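Local coordinates for beta-1,4-galactanase (Thielavia heterothallica, PDB 1HJS), which hydrolyses the beta-1,4-galactosidic linkages of type I arabinogalactans as a family 53 glycoside hydrolase, at residues 80-85 and 111-116; 146-151 and 188-193; 212-217 and 245-250. One frame throughout, in Å; residues are numbered along the deposited sequence.

Interaction 1: 80-85 and 111-116. With NAG (2-acetamido-2-deoxy-beta-D-glucopyranose), chain E.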
loop_
_atom_site.group_PDB
_atom_site.type_symbol
_atom_site.label_atom_id
_atom_site.label_comp_id
_atom_site.label_asym_id
_atom_site.label_seq_id
_atom_site.Cartn_x
_atom_site.Cartn_y
_atom_site.Cartn_z
ATOM N N PHE A 80 3.798 4.117 6.126
ATOM C CA PHE A 80 4.929 4.022 7.042
ATOM C C PHE A 80 5.303 2.563 7.237
ATOM O O PHE A 80 4.476 1.773 7.696
ATOM C CB PHE A 80 4.577 4.593 8.423
ATOM C CG PHE A 80 4.528 6.090 8.479
ATOM C CD1 PHE A 80 5.660 6.848 8.204
ATOM C CD2 PHE A 80 3.352 6.742 8.849
ATOM C CE1 PHE A 80 5.627 8.242 8.298
ATOM C CE2 PHE A 80 3.307 8.142 8.946
ATOM C CZ PHE A 80 4.447 8.888 8.671
ATOM N N HIS A 81 6.534 2.201 6.885
ATOM C CA HIS A 81 6.990 0.829 7.083
ATOM C C HIS A 81 7.584 0.679 8.483
ATOM O O HIS A 81 7.785 -0.438 8.964
ATOM C CB HIS A 81 8.051 0.438 6.043
ATOM C CG HIS A 81 7.483 0.055 4.711
ATOM N ND1 HIS A 81 8.005 -0.968 3.948
ATOM C CD2 HIS A 81 6.440 0.555 4.006
ATOM C CE1 HIS A 81 7.306 -1.082 2.831
ATOM N NE2 HIS A 81 6.351 -0.169 2.841
ATOM N N TYR A 82 7.853 1.809 9.137
ATOM C CA TYR A 82 8.448 1.801 10.471
ATOM C C TYR A 82 9.643 0.857 10.501
ATOM O O TYR A 82 9.754 -0.021 11.364
ATOM C CB TYR A 82 7.418 1.388 11.530
ATOM C CG TYR A 82 6.286 2.387 11.705
ATOM C CD1 TYR A 82 6.547 3.754 11.808
ATOM C CD2 TYR A 82 4.959 1.962 11.814
ATOM C CE1 TYR A 82 5.517 4.675 12.019
ATOM C CE2 TYR A 82 3.919 2.878 12.026
ATOM C CZ TYR A 82 4.212 4.231 12.130
ATOM O OH TYR A 82 3.205 5.139 12.367
ATOM N N SER A 83 10.531 1.056 9.534
ATOM C CA SER A 83 11.746 0.273 9.392
ATOM C C SER A 83 12.656 1.078 8.481
ATOM O O SER A 83 12.202 2.022 7.837
ATOM C CB SER A 83 11.437 -1.083 8.746
ATOM O OG SER A 83 12.619 -1.861 8.623
ATOM N N ASP A 84 13.940 0.730 8.434
ATOM C CA ASP A 84 14.858 1.443 7.552
ATOM C C ASP A 84 14.822 0.774 6.187
ATOM O O ASP A 84 15.416 1.271 5.232
ATOM C CB ASP A 84 16.298 1.398 8.067
ATOM C CG ASP A 84 16.486 2.161 9.359
ATOM O OD1 ASP A 84 15.818 3.199 9.550
ATOM O OD2 ASP A 84 17.322 1.724 10.173
ATOM N N THR A 85 14.119 -0.351 6.102
ATOM C CA THR A 85 14.031 -1.095 4.849
ATOM C C THR A 85 12.663 -1.772 4.685
ATOM O O THR A 85 11.760 -1.559 5.495
ATOM C CB THR A 85 15.158 -2.161 4.787
ATOM O OG1 THR A 85 15.221 -2.725 3.473
ATOM C CG2 THR A 85 14.906 -3.263 5.804
ATOM N N ASN A 111 6.689 9.668 18.813
ATOM C CA ASN A 111 7.506 10.825 18.451
ATOM C C ASN A 111 7.803 10.856 16.960
ATOM O O ASN A 111 7.666 11.896 16.312
ATOM C CB ASN A 111 8.844 10.809 19.194
ATOM C CG ASN A 111 8.701 11.071 20.676
ATOM O OD1 ASN A 111 7.625 11.430 21.156
ATOM N ND2 ASN A 111 9.800 10.887 21.397
ATOM N N TYR A 112 8.236 9.715 16.428
ATOM C CA TYR A 112 8.565 9.610 15.009
ATOM C C TYR A 112 7.373 9.928 14.119
ATOM O O TYR A 112 7.485 10.694 13.162
ATOM C CB TYR A 112 9.063 8.199 14.679
ATOM C CG TYR A 112 9.110 7.914 13.187
ATOM C CD1 TYR A 112 10.173 8.357 12.402
ATOM C CD2 TYR A 112 8.063 7.239 12.557
ATOM C CE1 TYR A 112 10.194 8.134 11.015
ATOM C CE2 TYR A 112 8.072 7.012 11.177
ATOM C CZ TYR A 112 9.137 7.462 10.413
ATOM O OH TYR A 112 9.142 7.235 9.050
ATOM N N THR A 113 6.235 9.317 14.425
ATOM C CA THR A 113 5.025 9.527 13.641
ATOM C C THR A 113 4.551 10.976 13.749
ATOM O O THR A 113 4.195 11.603 12.747
ATOM C CB THR A 113 3.909 8.581 14.109
ATOM O OG1 THR A 113 4.377 7.227 14.027
ATOM C CG2 THR A 113 2.669 8.736 13.233
ATOM N N LEU A 114 4.548 11.504 14.968
ATOM C CA LEU A 114 4.130 12.887 15.190
ATOM C C LEU A 114 5.035 13.830 14.398
ATOM O O LEU A 114 4.562 14.724 13.699
ATOM C CB LEU A 114 4.211 13.226 16.681
ATOM C CG LEU A 114 3.949 14.684 17.085
ATOM C CD1 LEU A 114 2.558 15.114 16.640
ATOM C CD2 LEU A 114 4.089 14.819 18.594
ATOM N N ASP A 115 6.342 13.619 14.517
ATOM C CA ASP A 115 7.333 14.435 13.825
ATOM C C ASP A 115 7.142 14.385 12.310
ATOM O O ASP A 115 7.107 15.420 11.647
ATOM C CB ASP A 115 8.741 13.954 14.178
ATOM C CG ASP A 115 9.819 14.711 13.428
ATOM O OD1 ASP A 115 10.022 15.908 13.729
ATOM O OD2 ASP A 115 10.457 14.111 12.530
ATOM N N ALA A 116 7.021 13.176 11.766
ATOM C CA ALA A 116 6.829 13.009 10.331
ATOM C C ALA A 116 5.556 13.714 9.869
ATOM O O ALA A 116 5.557 14.407 8.856
ATOM C CB ALA A 116 6.765 11.526 9.981
HETATM C C1 NAG E . 9.960 11.526 22.687
HETATM C C2 NAG E . 11.211 10.967 23.371
HETATM C C3 NAG E . 11.439 11.663 24.717
HETATM C C4 NAG E . 11.432 13.185 24.552
HETATM C C5 NAG E . 10.168 13.629 23.811
HETATM C C6 NAG E . 10.164 15.116 23.523
HETATM C C7 NAG E . 11.896 8.681 23.021
HETATM C C8 NAG E . 11.898 7.261 23.569
HETATM N N2 NAG E . 11.047 9.541 23.575
HETATM O O3 NAG E . 12.684 11.253 25.261
HETATM O O4 NAG E . 11.478 13.803 25.831
HETATM O O5 NAG E . 10.069 12.949 22.540
HETATM O O6 NAG E . 8.851 15.578 23.253
HETATM O O7 NAG E . 12.662 8.989 22.106
HETATM O O HOH W 1 8.468 4.570 8.375
#
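Y82 and T113 make the direct hydrogen bond of this contact, the phenol OH of Y82 donating to T113 OG1 over 2.9 Å. T113 OG1 lies anti to its own carbonyl carbon (chi1 -56°), and this turns it back along helix 102-122, where it hydrogen-bonds to L109 O. The threonine hydroxyl thus accepts from Y82 and is also bonded to a main-chain carbonyl one helical turn earlier. A second polar link runs through water 1, which accepts from Y82 N at 2.9 Å and is hydrogen-bonded to Y112 OH at 2.8 Å.

The aromatic contacts centre on Y112. Its edge is turned toward the face of F80 in an offset edge-to-face pair, with ring centroids 5.7 Å apart and planes at 71°. Against Y82 the same ring meets rim to rim, CE2 of Y112 lying 3.6 Å from CE1 of Y82, and neither covers the other's face; one face of the Y82 ring is instead covered near its rim by F80 CB. W98 adds a further edge-to-face partner to Y112.

At the far end of F80, CZ comes within 3.7 Å of the A116 methyl CB. On another side of the helix, N111 ND2 carries the N-linked NAG through a 1.4 Å bond to its C1, apart from the buried rings.

A phenylalanine in place of Y82 would probably keep the rim contact with Y112 but leave T113 OG1 without its donor from the loop. The loop following barrel strand 75-80 is therefore joined to helix 102-122 by an aromatic cluster, with two polar links, one direct and one through water, that give both the Y82 hydroxyl and its backbone N a partner within the buried interface.

Interaction 2: 146-151 and 188-193; sequences RTENWA and QNWWYT
W150 drives the edge of its six-membered ring against two tryptophans of helix 185-196, meeting a face of each. The closer is W190: CZ2 of W150 stands over its six-membered ring, toward the rim, and lies only 3.3 Å from W190 CZ2, a tight approach. The six-membered centroids are 4.9 Å apart and the planes 77° apart, an edge-to-face pair in which W150 supplies the edge. Farther round the rim, past CH2, CZ3 of W150 reaches the five-membered ring of W191, 3.9 Å from CD1, with the planes at 84°. Both W190 and W191 have CG anti to the backbone N (chi1 167° for W190), which carries their indoles out from successive positions of the helix to flank the W150 rim.

The two helices are neighbours on the outside of the (beta/alpha)8 barrel: helix 150-165 follows strand 129-132, and helix 185-196 follows strand 174-179. W191 is the inner member of the trio, and also packs on I177 and L179 of strand 174-179 and on I153 and L157 of helix 150-165.

W190 lies nearer the surface, where the turn leading into helix 150-165 adds its own contacts. E148, which follows a cis peptide bond, brings CG to the edge of the W190 indole, 4.1 Å from CZ2, while T147 CB approaches W190 CH2 at 4.3 Å.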
loop_
_atom_site.group_PDB
_atom_site.type_symbol
_atom_site.label_atom_id
_atom_site.label_comp_id
_atom_site.label_asym_id
_atom_site.label_seq_id
_atom_site.Cartn_x
_atom_site.Cartn_y
_atom_site.Cartn_z
ATOM N N ARG A 146 6.392 -8.337 17.680
ATOM C CA ARG A 146 6.238 -9.596 16.948
ATOM C C ARG A 146 5.053 -10.398 17.478
ATOM O O ARG A 146 4.862 -10.495 18.689
ATOM C CB ARG A 146 7.512 -10.435 17.102
ATOM C CG ARG A 146 7.460 -11.824 16.448
ATOM C CD ARG A 146 7.495 -11.720 14.929
ATOM N NE ARG A 146 7.858 -12.983 14.278
ATOM C CZ ARG A 146 7.015 -13.978 14.019
ATOM N NH1 ARG A 146 5.731 -13.883 14.349
ATOM N NH2 ARG A 146 7.458 -15.075 13.417
ATOM N N THR A 147 4.247 -10.966 16.582
ATOM C CA THR A 147 3.127 -11.788 17.024
ATOM C C THR A 147 3.782 -13.008 17.681
ATOM O O THR A 147 4.821 -13.468 17.203
ATOM C CB THR A 147 2.235 -12.234 15.837
ATOM O OG1 THR A 147 3.054 -12.744 14.779
ATOM C CG2 THR A 147 1.419 -11.066 15.313
ATOM N N GLU A 148 3.182 -13.564 18.735
ATOM C CA GLU A 148 1.905 -13.116 19.286
ATOM C C GLU A 148 1.951 -12.163 20.489
ATOM O O GLU A 148 1.197 -12.334 21.449
ATOM C CB GLU A 148 1.073 -14.351 19.639
ATOM C CG GLU A 148 0.919 -15.320 18.469
ATOM C CD GLU A 148 0.781 -16.767 18.911
ATOM O OE1 GLU A 148 -0.208 -17.092 19.595
ATOM O OE2 GLU A 148 1.668 -17.580 18.575
ATOM N N ASN A 149 2.831 -11.167 20.433
ATOM C CA ASN A 149 2.936 -10.154 21.486
ATOM C C ASN A 149 1.783 -9.169 21.232
ATOM O O ASN A 149 2.020 -7.993 20.944
ATOM C CB ASN A 149 4.272 -9.399 21.373
ATOM C CG ASN A 149 5.355 -9.957 22.284
ATOM O OD1 ASN A 149 6.555 -9.813 22.006
ATOM N ND2 ASN A 149 4.945 -10.572 23.384
ATOM N N TRP A 150 0.545 -9.651 21.334
ATOM C CA TRP A 150 -0.635 -8.823 21.079
ATOM C C TRP A 150 -0.697 -7.545 21.912
ATOM O O TRP A 150 -1.048 -6.484 21.400
ATOM C CB TRP A 150 -1.913 -9.636 21.309
ATOM C CG TRP A 150 -2.003 -10.867 20.454
ATOM C CD1 TRP A 150 -2.108 -12.161 20.884
ATOM C CD2 TRP A 150 -2.010 -10.919 19.023
ATOM N NE1 TRP A 150 -2.181 -13.015 19.808
ATOM C CE2 TRP A 150 -2.124 -12.278 18.654
ATOM C CE3 TRP A 150 -1.936 -9.945 18.013
ATOM C CZ2 TRP A 150 -2.166 -12.693 17.318
ATOM C CZ3 TRP A 150 -1.977 -10.357 16.683
ATOM C CH2 TRP A 150 -2.091 -11.721 16.350
ATOM N N ALA A 151 -0.372 -7.649 23.198
ATOM C CA ALA A 151 -0.404 -6.479 24.065
ATOM C C ALA A 151 0.516 -5.390 23.516
ATOM O O ALA A 151 0.129 -4.222 23.421
ATOM C CB ALA A 151 0.018 -6.867 25.488
ATOM N N GLN A 188 -7.050 -12.640 8.769
ATOM C CA GLN A 188 -7.512 -11.277 9.029
ATOM C C GLN A 188 -8.259 -11.275 10.368
ATOM O O GLN A 188 -8.017 -10.434 11.233
ATOM C CB GLN A 188 -8.472 -10.800 7.931
ATOM C CG GLN A 188 -7.886 -10.706 6.515
ATOM C CD GLN A 188 -6.823 -9.628 6.370
ATOM O OE1 GLN A 188 -6.965 -8.520 6.890
ATOM N NE2 GLN A 188 -5.758 -9.942 5.644
ATOM N N ASN A 189 -9.165 -12.237 10.526
ATOM C CA ASN A 189 -9.966 -12.345 11.737
ATOM C C ASN A 189 -9.110 -12.623 12.965
ATOM O O ASN A 189 -9.291 -12.006 14.015
ATOM C CB ASN A 189 -11.016 -13.445 11.566
ATOM C CG ASN A 189 -11.980 -13.509 12.733
ATOM O OD1 ASN A 189 -12.479 -12.483 13.199
ATOM N ND2 ASN A 189 -12.257 -14.717 13.204
ATOM N N TRP A 190 -8.174 -13.554 12.826
ATOM C CA TRP A 190 -7.272 -13.910 13.914
ATOM C C TRP A 190 -6.495 -12.681 14.402
ATOM O O TRP A 190 -6.391 -12.428 15.605
ATOM C CB TRP A 190 -6.302 -14.985 13.416
ATOM C CG TRP A 190 -5.116 -15.255 14.294
ATOM C CD1 TRP A 190 -5.094 -15.961 15.465
ATOM C CD2 TRP A 190 -3.762 -14.852 14.042
ATOM N NE1 TRP A 190 -3.807 -16.026 15.954
ATOM C CE2 TRP A 190 -2.972 -15.354 15.101
ATOM C CE3 TRP A 190 -3.143 -14.114 13.023
ATOM C CZ2 TRP A 190 -1.590 -15.143 15.169
ATOM C CZ3 TRP A 190 -1.766 -13.902 13.090
ATOM C CH2 TRP A 190 -1.006 -14.417 14.162
ATOM N N TRP A 191 -5.965 -11.911 13.457
ATOM C CA TRP A 191 -5.174 -10.733 13.786
ATOM C C TRP A 191 -5.975 -9.629 14.477
ATOM O O TRP A 191 -5.649 -9.228 15.596
ATOM C CB TRP A 191 -4.525 -10.168 12.516
ATOM C CG TRP A 191 -3.376 -9.238 12.796
ATOM C CD1 TRP A 191 -2.053 -9.572 12.889
ATOM C CD2 TRP A 191 -3.449 -7.825 13.017
ATOM N NE1 TRP A 191 -1.299 -8.455 13.150
ATOM C CE2 TRP A 191 -2.131 -7.368 13.234
ATOM C CE3 TRP A 191 -4.502 -6.898 13.054
ATOM C CZ2 TRP A 191 -1.831 -6.021 13.482
ATOM C CZ3 TRP A 191 -4.205 -5.557 13.301
ATOM C CH2 TRP A 191 -2.879 -5.134 13.512
ATOM N N TYR A 192 -7.015 -9.134 13.812
ATOM C CA TYR A 192 -7.827 -8.062 14.385
ATOM C C TYR A 192 -8.478 -8.440 15.714
ATOM O O TYR A 192 -8.526 -7.628 16.637
ATOM C CB TYR A 192 -8.897 -7.609 13.386
ATOM C CG TYR A 192 -8.342 -6.736 12.277
ATOM C CD1 TYR A 192 -7.827 -5.466 12.556
ATOM C CD2 TYR A 192 -8.301 -7.188 10.958
ATOM C CE1 TYR A 192 -7.284 -4.667 11.545
ATOM C CE2 TYR A 192 -7.757 -6.400 9.940
ATOM C CZ TYR A 192 -7.251 -5.145 10.240
ATOM O OH TYR A 192 -6.707 -4.372 9.234
ATOM N N THR A 193 -8.965 -9.670 15.819
ATOM C CA THR A 193 -9.601 -10.108 17.058
ATOM C C THR A 193 -8.630 -10.040 18.237
ATOM O O THR A 193 -8.953 -9.488 19.293
ATOM C CB THR A 193 -10.138 -11.544 16.933
ATOM O OG1 THR A 193 -11.164 -11.585 15.931
ATOM C CG2 THR A 193 -10.721 -12.015 18.265
#

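Interaction 3: 212-217 and 245-250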
loop_
_atom_site.group_PDB
_atom_site.type_symbol
_atom_site.label_atom_id
_atom_site.label_comp_id
_atom_site.label_asym_id
_atom_site.label_seq_id
_atom_site.Cartn_x
_atom_site.Cartn_y
_atom_site.Cartn_z
ATOM N N SER A 212 -3.381 -6.602 0.990
ATOM C CA SER A 212 -2.620 -6.816 -0.231
ATOM C C SER A 212 -3.356 -7.977 -0.900
ATOM O O SER A 212 -3.910 -8.839 -0.214
ATOM C CB SER A 212 -1.182 -7.242 0.076
ATOM O OG SER A 212 -0.469 -6.231 0.768
ATOM N N PHE A 213 -3.387 -7.987 -2.227
ATOM C CA PHE A 213 -4.040 -9.064 -2.955
ATOM C C PHE A 213 -3.277 -9.314 -4.243
ATOM O O PHE A 213 -3.376 -8.536 -5.197
ATOM C CB PHE A 213 -5.497 -8.718 -3.277
ATOM C CG PHE A 213 -6.225 -9.813 -4.012
ATOM C CD1 PHE A 213 -6.523 -11.015 -3.374
ATOM C CD2 PHE A 213 -6.583 -9.657 -5.345
ATOM C CE1 PHE A 213 -7.168 -12.050 -4.059
ATOM C CE2 PHE A 213 -7.228 -10.683 -6.043
ATOM C CZ PHE A 213 -7.521 -11.883 -5.397
ATOM N N TYR A 214 -2.506 -10.398 -4.253
ATOM C CA TYR A 214 -1.700 -10.787 -5.404
ATOM C C TYR A 214 -2.149 -12.168 -5.881
ATOM O O TYR A 214 -2.522 -13.025 -5.072
ATOM C CB TYR A 214 -0.222 -10.822 -5.017
ATOM C CG TYR A 214 0.393 -9.455 -4.805
ATOM C CD1 TYR A 214 0.688 -8.627 -5.888
ATOM C CD2 TYR A 214 0.695 -8.996 -3.523
ATOM C CE1 TYR A 214 1.273 -7.377 -5.700
ATOM C CE2 TYR A 214 1.282 -7.741 -3.325
ATOM C CZ TYR A 214 1.570 -6.944 -4.419
ATOM O OH TYR A 214 2.172 -5.716 -4.245
ATOM N N PRO A 215 -2.114 -12.406 -7.197
ATOM C CA PRO A 215 -2.539 -13.702 -7.732
ATOM C C PRO A 215 -1.444 -14.749 -7.899
ATOM O O PRO A 215 -1.743 -15.906 -8.189
ATOM C CB PRO A 215 -3.139 -13.316 -9.074
ATOM C CG PRO A 215 -2.146 -12.267 -9.552
ATOM C CD PRO A 215 -1.923 -11.424 -8.286
ATOM N N PHE A 216 -0.189 -14.362 -7.702
ATOM C CA PHE A 216 0.918 -15.285 -7.926
ATOM C C PHE A 216 1.745 -15.782 -6.744
ATOM O O PHE A 216 2.900 -16.168 -6.925
ATOM C CB PHE A 216 1.857 -14.686 -8.979
ATOM C CG PHE A 216 2.056 -13.206 -8.838
ATOM C CD1 PHE A 216 2.556 -12.663 -7.658
ATOM C CD2 PHE A 216 1.742 -12.351 -9.886
ATOM C CE1 PHE A 216 2.742 -11.279 -7.523
ATOM C CE2 PHE A 216 1.925 -10.967 -9.760
ATOM C CZ PHE A 216 2.426 -10.435 -8.577
ATOM N N TYR A 217 1.166 -15.793 -5.550
ATOM C CA TYR A 217 1.881 -16.276 -4.371
ATOM C C TYR A 217 1.139 -17.441 -3.726
ATOM O O TYR A 217 1.560 -17.957 -2.689
ATOM C CB TYR A 217 2.053 -15.155 -3.346
ATOM C CG TYR A 217 2.995 -14.062 -3.790
ATOM C CD1 TYR A 217 4.294 -14.364 -4.206
ATOM C CD2 TYR A 217 2.596 -12.725 -3.794
ATOM C CE1 TYR A 217 5.170 -13.363 -4.616
ATOM C CE2 TYR A 217 3.464 -11.716 -4.204
ATOM C CZ TYR A 217 4.748 -12.041 -4.613
ATOM O OH TYR A 217 5.607 -11.049 -5.016
ATOM N N GLU A 245 -2.522 -3.061 -2.468
ATOM C CA GLU A 245 -1.435 -3.598 -3.283
ATOM C C GLU A 245 -1.978 -4.734 -4.136
ATOM O O GLU A 245 -2.656 -5.621 -3.626
ATOM C CB GLU A 245 -0.291 -4.136 -2.414
ATOM C CG GLU A 245 0.703 -3.083 -1.935
ATOM C CD GLU A 245 1.944 -3.693 -1.308
ATOM O OE1 GLU A 245 2.383 -4.770 -1.778
ATOM O OE2 GLU A 245 2.493 -3.093 -0.359
ATOM N N THR A 246 -1.697 -4.689 -5.433
ATOM C CA THR A 246 -2.116 -5.745 -6.349
ATOM C C THR A 246 -1.325 -5.610 -7.650
ATOM O O THR A 246 -0.815 -4.530 -7.973
ATOM C CB THR A 246 -3.642 -5.701 -6.635
ATOM O OG1 THR A 246 -4.048 -6.927 -7.264
ATOM C CG2 THR A 246 -3.990 -4.533 -7.552
ATOM N N ASN A 247 -1.212 -6.719 -8.372
ATOM C CA ASN A 247 -0.475 -6.793 -9.633
ATOM C C ASN A 247 -1.137 -7.846 -10.523
ATOM O O ASN A 247 -1.837 -8.733 -10.032
ATOM C CB ASN A 247 0.956 -7.309 -9.408
ATOM C CG ASN A 247 1.968 -6.226 -9.068
ATOM O OD1 ASN A 247 3.117 -6.544 -8.762
ATOM N ND2 ASN A 247 1.567 -4.959 -9.133
ATOM N N TRP A 248 -0.910 -7.725 -11.828
ATOM C CA TRP A 248 -1.346 -8.721 -12.804
ATOM C C TRP A 248 -0.267 -8.669 -13.876
ATOM O O TRP A 248 0.085 -7.596 -14.368
ATOM C CB TRP A 248 -2.710 -8.440 -13.428
ATOM C CG TRP A 248 -3.078 -9.581 -14.340
ATOM C CD1 TRP A 248 -2.911 -9.636 -15.695
ATOM C CD2 TRP A 248 -3.553 -10.875 -13.944
ATOM N NE1 TRP A 248 -3.251 -10.884 -16.166
ATOM C CE2 TRP A 248 -3.648 -11.664 -15.113
ATOM C CE3 TRP A 248 -3.903 -11.447 -12.711
ATOM C CZ2 TRP A 248 -4.079 -12.997 -15.089
ATOM C CZ3 TRP A 248 -4.333 -12.772 -12.684
ATOM C CH2 TRP A 248 -4.416 -13.533 -13.870
ATOM N N PRO A 249 0.276 -9.830 -14.253
ATOM C CA PRO A 249 1.332 -9.844 -15.262
ATOM C C PRO A 249 0.978 -9.699 -16.730
ATOM O O PRO A 249 -0.084 -10.140 -17.183
ATOM C CB PRO A 249 2.047 -11.165 -14.975
ATOM C CG PRO A 249 0.941 -12.054 -14.556
ATOM C CD PRO A 249 0.048 -11.177 -13.692
ATOM N N ILE A 250 1.880 -9.054 -17.465
ATOM C CA ILE A 250 1.728 -8.922 -18.906
ATOM C C ILE A 250 2.623 -10.034 -19.456
ATOM O O ILE A 250 2.639 -10.315 -20.652
ATOM C CB ILE A 250 2.192 -7.539 -19.442
ATOM C CG1 ILE A 250 3.618 -7.232 -19.002
ATOM C CG2 ILE A 250 1.230 -6.460 -18.977
ATOM C CD1 ILE A 250 4.136 -5.909 -19.551
#
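S212 and E245, at the ends of adjacent parallel barrel strands, direct their side chains to the same face of the sheet, with S212 OG 3.8 Å from E245 CB. The serine hydroxyl hydrogen-bonds to E135 and H178, so its polar end is engaged by the assigned proton donor and a histidine outside the two segments. At F213 the backbone ties the strand ends together: F213 N donates to E245 O over 2.8 Å, nearly straight at 163°. F213 O in turn accepts from T246 OG1 at 2.7 Å, the hydroxyl lying almost on the line of the carbonyl bond.

Y214 bears the largest share on this segment. Its OH donates to E245 OE1 over 2.7 Å, meeting the carboxylate on the anti side and 22° out of its plane. The first torsion (chi1 -72°) puts CG beside the backbone N and lays the ring across segment 245-250, where one face lies over E245 C and the edge meets N247, CE1 being 3.6 Å from N247 CG. The other carboxylate oxygen, OE2, is salt-bridged to R45, so the two oxygens of E245 are each held by a different partner.

P215 then brings CD to 3.2 Å from N247 O, a buried carbonyl without a polar partner in the model, and CG against W248 CE3. F216 follows, its ring edge on N247 CB, 3.6 Å from CZ.

Such loops at the C-terminal strand ends of a (beta/alpha)8 barrel form the clan GH-A active site, in which E245, assigned as the nucleophile, ends the seventh strand and E135, assigned as the proton donor, follows the fourth.

In the fold
All three contacts belong to one eight-stranded barrel, spread around it without touching. Interaction 3 holds the assigned nucleophile E245, and its S212 side chain lies about 3 Å from that of the assigned proton donor E135. Interactions 1 and 2 lie farther from the assigned proton donor: the Y82 side chain is about 11 Å, and that of W191 about 9 Å, from the side chain of E135. Interactions 1 and 3 sit on opposite sides of the chain's centre, their own centres 27 Å apart, yet their nearest atoms approach to about 6 Å, as do those of interactions 2 and 3. The glycan on N111 points away from this site.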